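Side-chain contacts in odorant binding protein OBP69a (Ceratitis capitata, PDB 6HHE), which probably binds small volatile odorants, as a secreted, all-helical member of the insect PBP/GOBP family of odorant-binding proteins: residues Cys50-Lys54 with Ile55-Asp59; Asp67-Leu70 with Glu71-Pro75; Val113-Lys116 with Leu117-Thr120. One frame throughout, in Å; residues are numbered along the deposited sequence.

Contact 1: residues Cys50-Lys54 with Ile55-Asp59; sequences CVLDK and IGLID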
# COMPACT_ATOMS: atom_id res chain seq x y z
N CYS A 50 1.86 -7.51 -0.55
CA CYS A 50 2.89 -7.91 -1.51
C CYS A 50 3.69 -6.70 -1.97
O CYS A 50 4.93 -6.76 -2.03
CB CYS A 50 2.19 -8.60 -2.69
SG CYS A 50 3.40 -9.27 -3.97
N VAL A 51 2.99 -5.61 -2.29
CA VAL A 51 3.66 -4.40 -2.75
C VAL A 51 4.53 -3.84 -1.65
O VAL A 51 5.72 -3.55 -1.87
CB VAL A 51 2.63 -3.38 -3.25
CG1 VAL A 51 3.29 -2.01 -3.52
CG2 VAL A 51 1.91 -3.92 -4.50
N LEU A 52 3.99 -3.69 -0.43
CA LEU A 52 4.79 -3.18 0.68
C LEU A 52 6.02 -4.04 0.93
O LEU A 52 7.11 -3.53 1.22
CB LEU A 52 3.95 -3.12 1.96
CG LEU A 52 2.85 -2.08 1.92
CD1 LEU A 52 2.06 -2.19 3.23
CD2 LEU A 52 3.34 -0.64 1.76
N ASP A 53 5.86 -5.36 0.82
CA ASP A 53 6.96 -6.27 1.09
C ASP A 53 8.04 -6.16 0.02
O ASP A 53 9.23 -6.15 0.34
CB ASP A 53 6.43 -7.69 1.20
CG ASP A 53 7.54 -8.71 1.38
OD1 ASP A 53 8.03 -8.85 2.51
OD2 ASP A 53 7.93 -9.34 0.39
N LYS A 54 7.62 -6.01 -1.25
CA LYS A 54 8.57 -5.91 -2.37
C LYS A 54 9.42 -4.65 -2.26
O LYS A 54 10.59 -4.64 -2.66
CB LYS A 54 7.81 -5.89 -3.71
CG LYS A 54 7.65 -7.24 -4.48
CD LYS A 54 7.64 -8.45 -3.63
CE LYS A 54 7.20 -9.68 -4.45
NZ LYS A 54 6.81 -10.85 -3.64
N ILE A 55 8.83 -3.57 -1.75
CA ILE A 55 9.55 -2.31 -1.56
C ILE A 55 10.36 -2.30 -0.28
O ILE A 55 11.20 -1.42 -0.09
CB ILE A 55 8.56 -1.14 -1.61
CG1 ILE A 55 7.79 -1.16 -2.92
CG2 ILE A 55 9.28 0.22 -1.49
CD1 ILE A 55 6.72 -0.19 -2.99
N GLY A 56 10.17 -3.27 0.59
CA GLY A 56 10.86 -3.30 1.85
C GLY A 56 10.23 -2.55 2.99
O GLY A 56 10.93 -2.24 3.96
N LEU A 57 8.93 -2.26 2.93
CA LEU A 57 8.27 -1.39 3.91
C LEU A 57 7.54 -2.13 5.03
O LEU A 57 6.98 -1.47 5.92
CB LEU A 57 7.29 -0.46 3.20
CG LEU A 57 8.00 0.32 2.10
CD1 LEU A 57 7.01 1.14 1.38
CD2 LEU A 57 9.08 1.23 2.71
N ILE A 58 7.51 -3.46 5.01
CA ILE A 58 6.90 -4.19 6.10
C ILE A 58 7.75 -5.43 6.35
O ILE A 58 8.19 -6.10 5.41
CB ILE A 58 5.42 -4.53 5.78
CG1 ILE A 58 4.69 -5.03 7.03
CG2 ILE A 58 5.34 -5.51 4.63
CD1 ILE A 58 3.17 -5.23 6.88
N ASP A 59 8.01 -5.71 7.62
CA ASP A 59 8.99 -6.72 7.97
C ASP A 59 8.30 -8.04 8.32
O ASP A 59 7.08 -8.15 8.29
CB ASP A 59 9.89 -6.23 9.12
CG ASP A 59 9.15 -6.04 10.43
OD1 ASP A 59 8.08 -6.64 10.65
OD2 ASP A 59 9.67 -5.29 11.28
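With CG1 of Val51 trans to its backbone N (chi1 171°) and CG1 of Ile55 set beside its own N (chi1 -57°), these two side chains lie alongside each other and point the same way, Val51 CG1 meeting Ile55 CD1 at 3.9 Å. The branch of Ile55 also covers the carbonyl that its own amide uses, since Ile55 N hydrogen-bonds to Val51 O at 3.1 Å. Directly after Ile55 the helix ends in a Schellman motif. Gly56 takes a positive phi of 87°, at which a CB would jam against the preceding carbonyl, and Leu57 N reaches back to Leu52 O at 2.8 Å. The second bond of the motif, Gly56 N to Asp53 O at 3.0 Å, is less well directed, its donor standing well above the carbonyl plane. Past the glycine the chain turns aside, bringing Leu57 and Ile58 against Leu52. Leu57 crosses Leu52 at about a right angle, Leu57 CD1 meeting Leu52 CD2 at 4.1 Å. Ile58 adds its CG2 methyl, 3.8 Å from Leu52 CB. The motif ends helix 42-55, which Cys50 ties to Cys18 by a disulfide and Lys54 to Glu21 by a salt bridge; Leu14 of the same helix 10-22 packs on Val51 and Ile55.

Contact 2: residues Asp67-Leu70 with Glu71-Pro75; sequences DNLL and EILPP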
# COMPACT_ATOMS: atom_id res chain seq x y z
N ASP A 67 9.10 4.99 7.19
CA ASP A 67 10.16 5.97 7.33
C ASP A 67 11.42 5.57 6.57
O ASP A 67 12.27 6.44 6.35
CB ASP A 67 10.41 6.20 8.81
CG ASP A 67 10.72 4.94 9.60
OD1 ASP A 67 10.17 3.84 9.34
OD2 ASP A 67 11.51 5.05 10.55
N ASN A 68 11.52 4.32 6.12
CA ASN A 68 12.66 3.91 5.29
C ASN A 68 12.75 4.74 4.03
O ASN A 68 13.85 5.06 3.56
CB ASN A 68 12.53 2.43 4.94
CG ASN A 68 12.91 1.54 6.08
OD1 ASN A 68 13.31 2.02 7.14
ND2 ASN A 68 12.78 0.23 5.89
N LEU A 69 11.60 5.13 3.48
CA LEU A 69 11.58 5.95 2.27
C LEU A 69 12.30 7.28 2.45
O LEU A 69 12.65 7.92 1.45
CB LEU A 69 10.14 6.21 1.85
CG LEU A 69 9.38 4.94 1.42
CD1 LEU A 69 7.99 5.21 1.00
CD2 LEU A 69 10.18 4.31 0.28
N LEU A 70 12.51 7.71 3.70
CA LEU A 70 13.08 9.04 3.97
C LEU A 70 14.56 9.09 3.64
O LEU A 70 15.07 10.12 3.20
CB LEU A 70 12.88 9.41 5.43
CG LEU A 70 11.45 9.66 5.89
CD1 LEU A 70 11.45 9.65 7.42
CD2 LEU A 70 10.90 10.95 5.35
N GLU A 71 15.28 8.00 3.88
CA GLU A 71 16.68 7.96 3.47
C GLU A 71 16.82 7.83 1.96
O GLU A 71 17.86 8.21 1.41
CB GLU A 71 17.39 6.82 4.20
CG GLU A 71 17.15 6.87 5.70
CD GLU A 71 17.69 5.66 6.44
OE1 GLU A 71 18.93 5.53 6.55
OE2 GLU A 71 16.87 4.84 6.92
N ILE A 72 15.77 7.37 1.30
CA ILE A 72 15.76 7.01 -0.12
C ILE A 72 15.25 8.15 -0.99
O ILE A 72 15.71 8.35 -2.11
CB ILE A 72 14.87 5.76 -0.31
CG1 ILE A 72 15.47 4.53 0.36
CG2 ILE A 72 14.59 5.51 -1.77
CD1 ILE A 72 14.49 3.37 0.37
N LEU A 73 14.22 8.85 -0.56
CA LEU A 73 13.56 9.65 -1.57
C LEU A 73 14.11 11.06 -1.60
O LEU A 73 14.75 11.52 -0.63
CB LEU A 73 12.04 9.69 -1.32
CG LEU A 73 11.21 8.44 -1.63
CD1 LEU A 73 9.77 8.58 -1.15
CD2 LEU A 73 11.22 8.08 -3.10
N PRO A 74 13.89 11.75 -2.72
CA PRO A 74 14.30 13.12 -2.82
C PRO A 74 13.62 13.94 -1.74
O PRO A 74 12.52 13.59 -1.26
CB PRO A 74 13.82 13.54 -4.22
CG PRO A 74 13.31 12.39 -4.88
CD PRO A 74 13.29 11.24 -3.96
N PRO A 75 14.25 15.02 -1.32
CA PRO A 75 13.69 15.84 -0.25
C PRO A 75 12.24 16.23 -0.48
O PRO A 75 11.52 16.37 0.51
CB PRO A 75 14.62 17.06 -0.23
CG PRO A 75 15.50 16.94 -1.41
CD PRO A 75 15.53 15.53 -1.85
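Leu69 and Leu73 make the main side-chain contact of a short, weakly bonded helical turn, 69-72, that lies on the surface of the all-helical odorant-binding fold. CD1 of Leu73 rests 3.8 Å from Leu69 CB, near the root of that side chain, while CB and CG of Leu73 lie over the carbonyl oxygen of Leu69. Leu73 CG lies beside its own backbone N (chi1 -73°), which carries the branch back over the turn. Ile72 makes a looser contact, its CD1 4.4 Å from Leu69 CD2. Leu69 O accepts the amide of Leu73 at 2.7 Å and, weakly, that of Ile72, so two donors converge on one carbonyl where the helix gives way to an extended chain leading into Pro74 and Pro75. Glu71 N is likewise held only weakly by Asn68 O, whereas Leu70 N hydrogen-bonds to Asp67 O at 2.9 Å. Farther out, the turn packs against helix 78-88: Leu70 on Val78, Val81 and Glu82, and Asp67 on His85. Back within the turn, the CG1 methylene of Ile72 lies 3.6 Å from Asn68 O.

Contact 3: residues Val113-Lys116 with Leu117-Thr120; sequences VILK and LLFT. With SO4 (sulfate ion), chain B.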
# COMPACT_ATOMS: atom_id res chain seq x y z
N VAL A 113 -4.88 12.46 -1.82
CA VAL A 113 -4.31 12.79 -3.12
C VAL A 113 -3.24 11.80 -3.47
O VAL A 113 -3.26 11.19 -4.55
CB VAL A 113 -3.75 14.22 -3.10
CG1 VAL A 113 -2.88 14.48 -4.31
CG2 VAL A 113 -4.98 15.21 -3.13
N ILE A 114 -2.25 11.64 -2.58
CA ILE A 114 -1.17 10.74 -2.89
C ILE A 114 -1.66 9.30 -3.02
O ILE A 114 -1.20 8.56 -3.91
CB ILE A 114 -0.08 10.90 -1.81
CG1 ILE A 114 0.53 12.27 -1.87
CG2 ILE A 114 1.01 9.82 -1.98
CD1 ILE A 114 1.27 12.67 -3.22
N LEU A 115 -2.55 8.85 -2.13
CA LEU A 115 -2.94 7.45 -2.20
C LEU A 115 -3.77 7.17 -3.45
O LEU A 115 -3.67 6.08 -4.04
CB LEU A 115 -3.67 7.01 -0.93
CG LEU A 115 -2.68 6.50 0.14
CD1 LEU A 115 -2.19 5.07 -0.23
CD2 LEU A 115 -1.51 7.43 0.43
N LYS A 116 -4.59 8.13 -3.90
CA LYS A 116 -5.32 7.90 -5.16
C LYS A 116 -4.36 7.77 -6.35
O LYS A 116 -4.55 6.89 -7.20
CB LYS A 116 -6.31 9.04 -5.40
CG LYS A 116 -7.53 8.96 -4.48
CD LYS A 116 -8.40 10.21 -4.64
CE LYS A 116 -9.73 10.05 -3.92
NZ LYS A 116 -10.67 11.19 -4.20
N LEU A 117 -3.33 8.62 -6.43
CA LEU A 117 -2.35 8.44 -7.50
C LEU A 117 -1.61 7.12 -7.37
O LEU A 117 -1.39 6.44 -8.38
CB LEU A 117 -1.35 9.60 -7.53
CG LEU A 117 -2.07 10.87 -7.89
CD1 LEU A 117 -1.20 12.07 -7.58
CD2 LEU A 117 -2.46 10.82 -9.37
N LEU A 118 -1.24 6.70 -6.15
CA LEU A 118 -0.53 5.43 -6.03
C LEU A 118 -1.43 4.28 -6.45
O LEU A 118 -0.97 3.32 -7.07
CB LEU A 118 -0.04 5.23 -4.59
CG LEU A 118 1.16 6.07 -4.15
CD1 LEU A 118 1.32 6.01 -2.63
CD2 LEU A 118 2.45 5.62 -4.83
N PHE A 119 -2.72 4.35 -6.15
CA PHE A 119 -3.61 3.27 -6.54
C PHE A 119 -3.72 3.17 -8.04
O PHE A 119 -3.87 2.06 -8.57
CB PHE A 119 -4.99 3.44 -5.92
CG PHE A 119 -5.22 2.54 -4.77
CD1 PHE A 119 -4.67 2.83 -3.53
CD2 PHE A 119 -5.91 1.38 -4.93
CE1 PHE A 119 -4.86 1.97 -2.46
CE2 PHE A 119 -6.13 0.51 -3.87
CZ PHE A 119 -5.59 0.81 -2.65
N THR A 120 -3.65 4.27 -8.77
CA THR A 120 -3.67 4.11 -10.21
C THR A 120 -2.37 3.47 -10.68
O THR A 120 -2.37 2.64 -11.60
CB THR A 120 -3.95 5.44 -10.91
OG1 THR A 120 -4.94 6.19 -10.18
CG2 THR A 120 -4.55 5.16 -12.26
S SO4 B . -13.10 9.56 -2.38
O1 SO4 B . -14.31 8.82 -2.01
O2 SO4 B . -12.89 10.46 -1.28
O3 SO4 B . -12.00 8.58 -2.50
O4 SO4 B . -13.22 10.16 -3.72
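Ile114 and Leu118, one turn apart, cross obliquely: the CD1 methyl of Leu118 sets itself against CG2 of Ile114 at 3.9 Å, with Leu115 CD1 more loosely to one side, at 4.4 Å. The Leu118 tip thus fits a hollow bordered by these two side chains. It is steered there by chi1 of -74°, which also lays its CG over the carbonyl of Ile114. Ile114, with Ile80, Glu83 and Asn111, lines the pocket holding 2-(2-methoxyethoxy)ethanol, a molecule probably picked up from the crystallisation liquor. Leu117 lays its CG 3.6 Å from Val113 O, its CD1 only loosely near Val113 CG1. The Phe119 ring presents its edge to Leu115 O, which lies in the ring plane 3.4 Å from CD1. Thr120 N hydrogen-bonds to Lys116 O; in one of two conformers of Thr120, OG1 also reaches that oxygen (3.1 Å), from the opposite face of the carbonyl plane. The extended Lys116 side chain runs outward, and its NZ hydrogen-bonds to O4 of a sulfate ion at 2.8 Å, probably from the same liquor. Helix 112-121 seats its inner side on helix 96-110, where Leu115 packs on Tyr107 and Ile108, and Phe119 on Thr104 and Ile108.

From the N terminus the three contacts follow in series; each is local, between residues about one turn apart, so none closes a long loop, and none nests in or crosses another. Contact 1 ends helix 42-55 and turns the chain toward the short helix 69-72, where contact 2 lies. These two touch: Leu57 CD2 packs 3.9 Å from Leu69 CG, joining the start of the connecting loop to the turn beyond it. Contact 3, on the last helix, 112-121, stands apart, its centre about 17 Å from that of contact 1 and across the middle of the chain. Together they link helices 10-22 and 42-55, helices 69-72 and 78-88, and helices 96-110 and 112-121.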